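Local atomic coordinates of oxidoreductase (Methanosarcina mazei, PDB entry 3KA7), a protein that binds flavin-adenine dinucleotide and probably acts as an oxidoreductase of the flavin-containing amine oxidase family. Residues Thr84-Pro89 with Leu300-Arg305; Ser111-Lys116 with Asp148-Lys153; Ser220-Glu225 with Val255-Ala260; Glu290-His295 with His326-His331. All blocks are in the same frame, centred on the assembly; numbering follows the deposited sequence.

Contact 1: Thr84-Pro89 with Leu300-Arg305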
# COMPACT_ATOMS: atom_id res chain seq x y z
N THR A 84 5.42 10.23 13.29
CA THR A 84 6.48 10.10 12.32
C THR A 84 7.46 11.26 12.44
O THR A 84 7.08 12.39 12.77
CB THR A 84 5.87 10.03 10.91
OG1 THR A 84 5.36 8.71 10.69
CG2 THR A 84 6.91 10.38 9.85
N THR A 85 8.73 10.97 12.18
CA THR A 85 9.75 11.99 12.18
C THR A 85 10.41 12.11 10.81
O THR A 85 10.17 11.27 9.93
CB THR A 85 10.81 11.72 13.26
OG1 THR A 85 11.43 10.45 13.01
CG2 THR A 85 10.14 11.68 14.64
N VAL A 86 11.21 13.15 10.65
CA VAL A 86 11.80 13.48 9.36
C VAL A 86 13.25 13.88 9.57
O VAL A 86 13.54 14.79 10.36
CB VAL A 86 11.06 14.65 8.69
CG1 VAL A 86 11.55 14.83 7.24
CG2 VAL A 86 9.55 14.43 8.72
N ARG A 87 14.14 13.23 8.83
CA ARG A 87 15.57 13.50 8.93
C ARG A 87 15.99 14.58 7.94
O ARG A 87 15.77 14.46 6.73
CB ARG A 87 16.36 12.21 8.69
CG ARG A 87 17.82 12.32 9.02
CD ARG A 87 18.37 11.00 9.57
NE ARG A 87 17.77 10.67 10.87
CZ ARG A 87 18.04 9.56 11.55
NH1 ARG A 87 18.89 8.67 11.07
NH2 ARG A 87 17.46 9.35 12.73
N VAL A 88 16.59 15.65 8.46
CA VAL A 88 16.96 16.78 7.63
C VAL A 88 18.42 17.16 7.86
O VAL A 88 19.02 16.75 8.86
CB VAL A 88 16.05 18.01 7.90
CG1 VAL A 88 14.60 17.67 7.57
CG2 VAL A 88 16.18 18.47 9.36
N PRO A 89 19.01 17.92 6.94
CA PRO A 89 20.39 18.31 7.16
C PRO A 89 20.50 19.25 8.35
O PRO A 89 19.53 19.93 8.72
CB PRO A 89 20.75 19.03 5.86
CG PRO A 89 19.81 18.46 4.84
CD PRO A 89 18.54 18.28 5.59
N LEU A 300 10.97 9.59 7.79
CA LEU A 300 11.10 10.05 6.41
C LEU A 300 12.49 10.62 6.17
O LEU A 300 13.07 11.27 7.04
CB LEU A 300 10.04 11.10 6.09
CG LEU A 300 8.61 10.56 6.06
CD1 LEU A 300 7.63 11.71 5.82
CD2 LEU A 300 8.45 9.47 4.99
N THR A 301 13.05 10.38 4.98
CA THR A 301 14.43 10.77 4.70
C THR A 301 14.52 11.54 3.37
O THR A 301 14.91 10.98 2.34
CB THR A 301 15.36 9.54 4.64
OG1 THR A 301 14.86 8.60 3.67
CG2 THR A 301 15.42 8.82 6.01
N PRO A 302 14.16 12.83 3.39
CA PRO A 302 14.00 13.56 2.13
C PRO A 302 15.29 13.90 1.39
O PRO A 302 15.24 14.23 0.20
CB PRO A 302 13.24 14.84 2.52
CG PRO A 302 13.13 14.86 3.98
CD PRO A 302 13.63 13.54 4.55
N TYR A 303 16.44 13.83 2.07
CA TYR A 303 17.70 14.27 1.45
C TYR A 303 18.64 13.12 1.10
O TYR A 303 19.76 13.04 1.60
CB TYR A 303 18.39 15.33 2.34
CG TYR A 303 17.59 16.61 2.34
CD1 TYR A 303 17.91 17.64 1.48
CD2 TYR A 303 16.48 16.76 3.18
CE1 TYR A 303 17.16 18.82 1.44
CE2 TYR A 303 15.72 17.94 3.16
CZ TYR A 303 16.07 18.96 2.28
OH TYR A 303 15.32 20.12 2.25
N THR A 304 18.15 12.24 0.23
CA THR A 304 18.87 11.05 -0.18
C THR A 304 18.86 10.97 -1.70
O THR A 304 18.19 11.77 -2.38
CB THR A 304 18.12 9.81 0.29
OG1 THR A 304 16.80 9.86 -0.26
CG2 THR A 304 18.04 9.78 1.83
N ARG A 305 19.57 9.98 -2.24
CA ARG A 305 19.50 9.66 -3.67
C ARG A 305 18.17 9.00 -4.03
O ARG A 305 17.56 9.34 -5.04
CB ARG A 305 20.62 8.70 -4.06
CG ARG A 305 22.03 9.21 -3.80
CD ARG A 305 23.00 8.04 -3.67
NE ARG A 305 24.34 8.50 -3.31
CZ ARG A 305 24.70 8.85 -2.08
NH1 ARG A 305 23.84 8.77 -1.08
NH2 ARG A 305 25.94 9.27 -1.85
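Pro89 lies over one face of the Tyr303 ring, with CD 3.7 Å from the ring centroid and 20° off the ring normal, a CH-pi contact displaced toward the CD2 and CE2 rim. The two side chains cross at about a right angle, and CG of Pro89 adds a second touch above CG of Tyr303. At the edge of the same ring, near its plane, sits the carbonyl oxygen of Arg87; this oxygen also meets Pro302 CD at 3.2 Å and accepts a hydrogen bond from Tyr97. Val86 and Leu300 form a parallel bridge where strand 85-89 runs beside the end of strand 298-300 in the mixed sheet. Leu300 N gives its hydrogen to Thr85 O at 2.8 Å, and Arg87 N reaches Leu300 O at 2.9 Å in an almost straight bond of 175°. Beyond Leu300 the backbone leaves the strand and turns through Pro302 and Tyr303. Val86 holds CG1 anti to its backbone N (chi1 -171°), which sets that methyl against the Pro302 ring, 3.6 Å from CG. The Arg87 side chain leads off to a salt bridge with Asp103 on strand 101-105, while Trp150 of helix 149-163 packs on both Val88 and Tyr303.

Contact 2: Ser111-Lys116 with Asp148-Lys153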
# COMPACT_ATOMS: atom_id res chain seq x y z
N SER A 111 8.11 24.18 10.43
CA SER A 111 9.08 24.85 11.31
C SER A 111 10.40 25.19 10.63
O SER A 111 11.15 26.05 11.12
CB SER A 111 9.36 24.00 12.54
OG SER A 111 10.10 22.85 12.18
N LEU A 112 10.69 24.55 9.50
CA LEU A 112 11.95 24.75 8.80
C LEU A 112 11.85 25.86 7.76
O LEU A 112 12.84 26.21 7.10
CB LEU A 112 12.43 23.45 8.13
CG LEU A 112 12.71 22.28 9.08
CD1 LEU A 112 13.35 21.15 8.30
CD2 LEU A 112 13.63 22.71 10.23
N LEU A 113 10.65 26.41 7.61
CA LEU A 113 10.41 27.49 6.66
C LEU A 113 10.63 28.85 7.33
O LEU A 113 10.66 28.95 8.55
CB LEU A 113 8.96 27.42 6.19
CG LEU A 113 8.51 26.21 5.37
CD1 LEU A 113 6.98 26.20 5.24
CD2 LEU A 113 9.14 26.24 4.01
N SER A 114 10.79 29.89 6.51
CA SER A 114 10.78 31.27 7.00
C SER A 114 9.47 31.56 7.74
O SER A 114 8.47 30.84 7.56
CB SER A 114 10.91 32.23 5.83
OG SER A 114 9.74 32.16 5.03
N TYR A 115 9.44 32.60 8.56
CA TYR A 115 8.21 32.95 9.27
C TYR A 115 7.08 33.20 8.28
O TYR A 115 5.96 32.71 8.46
CB TYR A 115 8.42 34.21 10.11
CG TYR A 115 7.26 34.48 11.02
CD1 TYR A 115 7.17 33.83 12.24
CD2 TYR A 115 6.26 35.38 10.67
CE1 TYR A 115 6.12 34.06 13.10
CE2 TYR A 115 5.20 35.62 11.53
CZ TYR A 115 5.14 34.95 12.73
OH TYR A 115 4.10 35.17 13.61
N LYS A 116 7.37 33.97 7.24
CA LYS A 116 6.40 34.26 6.17
C LYS A 116 5.79 32.97 5.61
O LYS A 116 4.57 32.81 5.54
CB LYS A 116 7.10 35.01 5.03
CG LYS A 116 6.15 35.48 3.94
CD LYS A 116 6.88 36.20 2.81
CE LYS A 116 7.55 35.22 1.86
NZ LYS A 116 7.86 35.83 0.51
N ASP A 148 10.50 27.81 -1.35
CA ASP A 148 11.47 27.00 -0.59
C ASP A 148 11.48 25.53 -1.05
O ASP A 148 10.47 24.83 -0.95
CB ASP A 148 11.16 27.10 0.91
CG ASP A 148 12.29 26.57 1.79
OD1 ASP A 148 13.09 25.70 1.36
OD2 ASP A 148 12.36 27.02 2.95
N GLU A 149 12.63 25.08 -1.54
CA GLU A 149 12.77 23.71 -2.01
C GLU A 149 12.48 22.65 -0.94
O GLU A 149 12.18 21.50 -1.29
CB GLU A 149 14.16 23.50 -2.61
CG GLU A 149 14.38 22.09 -3.17
CD GLU A 149 15.82 21.83 -3.61
OE1 GLU A 149 16.76 22.09 -2.81
OE2 GLU A 149 16.00 21.34 -4.75
N TRP A 150 12.59 23.02 0.34
CA TRP A 150 12.28 22.09 1.44
C TRP A 150 10.93 21.40 1.26
O TRP A 150 10.81 20.19 1.46
CB TRP A 150 12.30 22.82 2.79
CG TRP A 150 11.50 22.17 3.92
CD1 TRP A 150 10.50 22.75 4.65
CD2 TRP A 150 11.65 20.84 4.44
NE1 TRP A 150 10.01 21.87 5.58
CE2 TRP A 150 10.70 20.69 5.48
CE3 TRP A 150 12.48 19.76 4.12
CZ2 TRP A 150 10.56 19.50 6.20
CZ3 TRP A 150 12.34 18.58 4.84
CH2 TRP A 150 11.40 18.46 5.87
N LEU A 151 9.91 22.15 0.87
CA LEU A 151 8.60 21.54 0.76
C LEU A 151 8.56 20.49 -0.36
O LEU A 151 7.82 19.51 -0.24
CB LEU A 151 7.49 22.58 0.58
CG LEU A 151 7.25 23.51 1.76
CD1 LEU A 151 5.99 24.35 1.47
CD2 LEU A 151 7.11 22.72 3.06
N ILE A 152 9.32 20.69 -1.43
CA ILE A 152 9.36 19.70 -2.53
C ILE A 152 10.12 18.44 -2.10
O ILE A 152 9.68 17.32 -2.37
CB ILE A 152 9.95 20.27 -3.84
CG1 ILE A 152 9.08 21.43 -4.34
CG2 ILE A 152 9.99 19.19 -4.91
CD1 ILE A 152 7.61 21.06 -4.47
N LYS A 153 11.25 18.62 -1.41
CA LYS A 153 11.98 17.46 -0.87
C LYS A 153 11.09 16.67 0.09
O LYS A 153 11.04 15.43 0.04
CB LYS A 153 13.24 17.90 -0.13
CG LYS A 153 14.14 18.78 -0.96
CD LYS A 153 14.65 18.05 -2.17
CE LYS A 153 15.81 17.15 -1.81
NZ LYS A 153 16.44 16.58 -3.05
O HOH W 1 14.02 26.08 4.66
O HOH W 2 10.99 29.37 3.70
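Leu112 and Leu113 present two neighbouring bumps to the start of helix 149-163, and the Trp150 indole receives both. Leu112 CD1 rests over one face of the six-membered ring, 3.9 Å from its centroid and 15° off the normal, while its CB lies near NE1. Leu113 comes to the edge of the indole instead: CD2 stays in the ring plane, 3.8 Å from Trp150 CD1. That methyl fills the hollow bounded by Trp150, the CB of Asp148 and Leu151, whose CG is 4.0 Å from Leu113 CD2. Trp150 has CG anti to the backbone N (chi1 157°), swinging the indole toward the leucines, and its NE1 is tied to the carbonyl of Phe109. Beside this apolar fit, Asp148 OD2 takes hydrogens from two waters. One also donates to Leu112 O at 2.7 Å; the other accepts from Ser114 N at 2.9 Å, so the carboxylate is linked through water to both sides of Leu113. Its other oxygen, OD1, accepts from Trp150 N at 2.9 Å, approached from above the carboxylate plane. Ile121 backs Leu113 and Leu151 from helix 115-127. Two helix starts thus meet, each with its N-cap, Ser114 for helix 115-127 and Asp148 for helix 149-163.

Contact 3: Ser220-Glu225 with Val255-Ala260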
# COMPACT_ATOMS: atom_id res chain seq x y z
N SER A 220 -7.89 -20.27 -14.09
CA SER A 220 -7.46 -20.11 -15.48
C SER A 220 -8.49 -19.42 -16.37
O SER A 220 -8.18 -18.99 -17.47
CB SER A 220 -7.10 -21.48 -16.08
OG SER A 220 -8.17 -22.39 -15.92
N LYS A 221 -9.72 -19.32 -15.89
CA LYS A 221 -10.77 -18.72 -16.69
C LYS A 221 -11.94 -18.26 -15.83
O LYS A 221 -12.28 -18.90 -14.84
CB LYS A 221 -11.24 -19.71 -17.77
CG LYS A 221 -12.34 -19.17 -18.66
CD LYS A 221 -12.72 -20.18 -19.76
CE LYS A 221 -13.96 -19.70 -20.50
NZ LYS A 221 -14.25 -20.48 -21.74
N ILE A 222 -12.54 -17.14 -16.22
CA ILE A 222 -13.81 -16.73 -15.66
C ILE A 222 -14.90 -17.07 -16.67
O ILE A 222 -14.86 -16.62 -17.82
CB ILE A 222 -13.84 -15.21 -15.33
CG1 ILE A 222 -12.82 -14.90 -14.23
CG2 ILE A 222 -15.23 -14.77 -14.92
CD1 ILE A 222 -12.59 -13.38 -13.99
N LEU A 223 -15.87 -17.88 -16.24
CA LEU A 223 -16.95 -18.28 -17.14
C LEU A 223 -18.02 -17.21 -17.18
O LEU A 223 -18.50 -16.75 -16.14
CB LEU A 223 -17.58 -19.59 -16.67
CG LEU A 223 -16.62 -20.74 -16.37
CD1 LEU A 223 -17.39 -21.84 -15.65
CD2 LEU A 223 -15.99 -21.26 -17.65
N ILE A 224 -18.38 -16.80 -18.40
CA ILE A 224 -19.38 -15.77 -18.62
C ILE A 224 -20.49 -16.35 -19.48
O ILE A 224 -20.22 -16.96 -20.52
CB ILE A 224 -18.78 -14.57 -19.36
CG1 ILE A 224 -17.62 -13.96 -18.56
CG2 ILE A 224 -19.86 -13.53 -19.63
CD1 ILE A 224 -18.06 -13.24 -17.33
N GLU A 225 -21.73 -16.17 -19.06
CA GLU A 225 -22.88 -16.64 -19.83
C GLU A 225 -23.87 -15.51 -20.01
O GLU A 225 -24.43 -15.00 -19.03
CB GLU A 225 -23.54 -17.82 -19.13
CG GLU A 225 -22.65 -19.05 -19.04
CD GLU A 225 -23.30 -20.20 -18.30
OE1 GLU A 225 -24.54 -20.34 -18.37
OE2 GLU A 225 -22.57 -20.98 -17.65
N VAL A 255 -7.65 -10.69 -18.79
CA VAL A 255 -7.06 -11.87 -19.43
C VAL A 255 -7.90 -13.12 -19.15
O VAL A 255 -8.11 -13.96 -20.04
CB VAL A 255 -5.59 -12.07 -19.01
CG1 VAL A 255 -5.01 -13.37 -19.61
CG2 VAL A 255 -4.75 -10.86 -19.43
N LEU A 256 -8.40 -13.24 -17.93
CA LEU A 256 -9.24 -14.38 -17.54
C LEU A 256 -10.60 -14.38 -18.25
O LEU A 256 -11.26 -15.42 -18.34
CB LEU A 256 -9.46 -14.41 -16.02
CG LEU A 256 -8.29 -14.78 -15.10
CD1 LEU A 256 -8.72 -14.77 -13.61
CD2 LEU A 256 -7.73 -16.13 -15.44
N CYS A 257 -11.02 -13.21 -18.75
CA CYS A 257 -12.31 -13.03 -19.42
C CYS A 257 -12.12 -12.93 -20.93
O CYS A 257 -13.03 -12.50 -21.65
CB CYS A 257 -12.97 -11.73 -18.97
SG CYS A 257 -13.53 -11.69 -17.26
N SER A 258 -10.94 -13.30 -21.40
CA SER A 258 -10.55 -12.97 -22.77
C SER A 258 -11.53 -13.47 -23.83
O SER A 258 -11.77 -12.80 -24.83
CB SER A 258 -9.12 -13.44 -23.06
OG SER A 258 -8.96 -14.82 -22.83
N GLU A 259 -12.10 -14.65 -23.60
CA GLU A 259 -13.02 -15.27 -24.57
C GLU A 259 -14.37 -14.56 -24.66
O GLU A 259 -15.11 -14.73 -25.64
CB GLU A 259 -13.24 -16.73 -24.21
CG GLU A 259 -12.15 -17.65 -24.70
CD GLU A 259 -12.36 -19.08 -24.25
OE1 GLU A 259 -12.17 -19.37 -23.05
OE2 GLU A 259 -12.72 -19.92 -25.10
N ALA A 260 -14.69 -13.76 -23.64
CA ALA A 260 -16.00 -13.12 -23.58
C ALA A 260 -15.95 -11.64 -23.92
O ALA A 260 -16.97 -11.02 -24.21
CB ALA A 260 -16.62 -13.34 -22.21
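A strand edge packs here against the turn that closes a helix: strand 219-225, outermost in a three-stranded antiparallel sheet, meets the end of helix 250-256 and the loop after it, in the nucleotide-binding part of the fold. One backbone bond joins them, Ile222 N to Leu256 O at 3.0 Å; it is straight at the hydrogen (179°), although the donor stands above the carbonyl plane. Around it the apolar side chains interlock. Ile222 CG1 lies 3.8 Å from Leu256 CB, the two side chains crossing at about a right angle, and Ile222 CD1 touches Cys257 SG at 3.8 Å. Farther along, the Ala260 methyl sits against Ile224 CB, with Phe391 packed on both residues. Leu256 extends CD2 over the Ser220 carbonyl group, and its side chain is about 5 Å from the bound FAD. On the strand's other side Lys221, fully extended with CG anti to the backbone N (chi1 -180°), runs across Glu259, and its NZ makes a salt bridge to Glu259 OE1 at 2.7 Å, from above the carboxylate plane. An alanine in place of Lys221 would probably leave the Glu259 carboxylate without its charged mate and without the methylenes that pass beside OE1. With this ion pair at the exposed margin and isoleucine, leucine and cysteine inside, the contact likely owes its hold mainly to apolar packing and the backbone bond, with the charges adding a clasp.

Contact 4: Glu290-His295 with His326-His331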
# COMPACT_ATOMS: atom_id res chain seq x y z
N GLU A 290 21.08 -2.66 16.91
CA GLU A 290 20.68 -1.56 17.77
C GLU A 290 19.54 -0.83 17.06
O GLU A 290 19.39 -0.97 15.85
CB GLU A 290 21.86 -0.60 17.96
CG GLU A 290 22.34 0.06 16.66
CD GLU A 290 23.50 1.00 16.88
OE1 GLU A 290 23.48 1.76 17.88
OE2 GLU A 290 24.44 0.99 16.06
N PRO A 291 18.73 -0.07 17.80
CA PRO A 291 17.67 0.69 17.14
C PRO A 291 18.25 1.69 16.12
O PRO A 291 19.27 2.33 16.38
CB PRO A 291 17.00 1.44 18.30
CG PRO A 291 17.34 0.66 19.51
CD PRO A 291 18.70 0.08 19.27
N LEU A 292 17.61 1.80 14.96
CA LEU A 292 18.04 2.76 13.96
C LEU A 292 17.02 3.89 13.85
O LEU A 292 17.40 5.05 13.68
CB LEU A 292 18.25 2.08 12.59
CG LEU A 292 19.28 0.96 12.57
CD1 LEU A 292 19.29 0.26 11.20
CD2 LEU A 292 20.68 1.47 12.92
N VAL A 293 15.73 3.55 13.98
CA VAL A 293 14.64 4.54 13.98
C VAL A 293 14.27 4.96 15.40
O VAL A 293 14.08 6.14 15.69
CB VAL A 293 13.39 3.99 13.29
CG1 VAL A 293 12.22 4.99 13.37
CG2 VAL A 293 13.70 3.65 11.86
N GLY A 294 14.15 3.97 16.27
CA GLY A 294 13.96 4.22 17.70
C GLY A 294 12.53 4.50 18.13
O GLY A 294 12.29 4.87 19.28
N HIS A 295 11.58 4.34 17.21
CA HIS A 295 10.18 4.52 17.56
C HIS A 295 9.29 3.72 16.62
O HIS A 295 9.78 3.10 15.66
CB HIS A 295 9.77 6.01 17.57
CG HIS A 295 9.85 6.69 16.23
ND1 HIS A 295 8.94 6.44 15.22
CD2 HIS A 295 10.69 7.63 15.76
CE1 HIS A 295 9.25 7.18 14.16
NE2 HIS A 295 10.31 7.91 14.46
N HIS A 326 16.76 -5.63 15.84
CA HIS A 326 15.61 -4.90 15.33
C HIS A 326 15.48 -5.18 13.83
O HIS A 326 16.46 -5.46 13.15
CB HIS A 326 15.73 -3.39 15.56
CG HIS A 326 15.26 -2.94 16.91
ND1 HIS A 326 13.94 -3.00 17.29
CD2 HIS A 326 15.94 -2.45 17.97
CE1 HIS A 326 13.82 -2.55 18.53
NE2 HIS A 326 15.02 -2.20 18.96
N LEU A 327 14.25 -5.12 13.34
CA LEU A 327 13.99 -5.21 11.90
C LEU A 327 13.72 -3.80 11.41
O LEU A 327 12.72 -3.19 11.79
CB LEU A 327 12.77 -6.08 11.64
CG LEU A 327 12.27 -6.20 10.20
CD1 LEU A 327 13.41 -6.59 9.22
CD2 LEU A 327 11.10 -7.19 10.11
N THR A 328 14.61 -3.30 10.58
CA THR A 328 14.48 -1.95 10.04
C THR A 328 14.32 -2.09 8.53
O THR A 328 15.17 -2.69 7.87
CB THR A 328 15.71 -1.12 10.36
OG1 THR A 328 15.97 -1.17 11.77
CG2 THR A 328 15.52 0.35 9.92
N MSE A 329 13.22 -1.56 8.01
CA MSE A 329 12.91 -1.68 6.58
C MSE A 329 12.84 -0.32 5.89
O MSE A 329 12.21 0.61 6.39
CB MSE A 329 11.62 -2.48 6.36
CG MSE A 329 11.74 -3.91 6.88
SE MSE A 329 10.17 -4.98 6.52
CE MSE A 329 8.90 -4.06 7.61
N CYS A 330 13.49 -0.23 4.73
CA CYS A 330 13.62 1.01 3.98
C CYS A 330 12.87 0.89 2.66
O CYS A 330 12.87 -0.17 2.05
CB CYS A 330 15.09 1.26 3.65
SG CYS A 330 16.19 1.12 5.09
N HIS A 331 12.27 1.98 2.21
CA HIS A 331 11.60 2.00 0.90
C HIS A 331 12.18 3.06 -0.02
O HIS A 331 12.45 4.19 0.40
CB HIS A 331 10.11 2.29 1.02
CG HIS A 331 9.37 2.10 -0.27
ND1 HIS A 331 9.20 0.86 -0.85
CD2 HIS A 331 8.82 3.00 -1.13
CE1 HIS A 331 8.56 1.00 -2.00
NE2 HIS A 331 8.30 2.28 -2.18
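Pro291 packs on the His326 imidazole, its CG 3.7 Å from NE2 and its backbone N 3.7 Å from CD2, while the carbonyl carbon of Glu290 lies at the ring edge. Two residues farther along the strand, Leu292 crosses Thr328 at about a right angle, CD1 touching OG1 at 3.7 Å. Thr328 turns CG2 anti to its backbone N and OG1 beside it (chi1 -53°), a turn that brings CG2 to 4.2 Å from Val293 CG2. The next shell fixes these groups. His326 ND1 is hydrogen-bonded to Thr314 OG1, which holds the imidazole's rotation. Glu312 gathers the loop: its OE2 accepts from the backbone N of Leu292 and Val293 and is bonded to Thr328 OG1, while OE1 accepts from Gly294 N. A glycine in place of His326 would probably leave the Pro291 ring without the imidazole it packs against and Thr314 OG1 without that partner. Farther out, Val310 backs Val293 and Thr328, and Leu286 backs Leu292. The arrangement is a loop folded over one face of a mixed beta-sheet: residues 290-295, joining strands 280-288 and 298-300, cover the His326 and Thr328 side of the inner strand 326-334.

How the contacts relate
Contacts 1, 2 and 4 cluster on one side of the chain, whereas contact 3 lies on the opposite side, its centre 45 to 53 Å from the others. Contacts 1 and 4 belong to the same mixed sheet, their centres 14 Å apart, and Thr85 OG1 probably hydrogen-bonds His295 NE2 between them; along the chain their segments alternate. Contact 2, also 14 Å from contact 1, touches it through Trp150, so helix 149-163 packs against the side chains of strand 85-89. Contacts 2 and 3 are nested in the loop of contact 1; contact 2 closes before contact 3 opens, and contact 3 before contact 4. Contact 3 stands beside the dinucleotide-binding region, and the elongated FAD runs between the two halves.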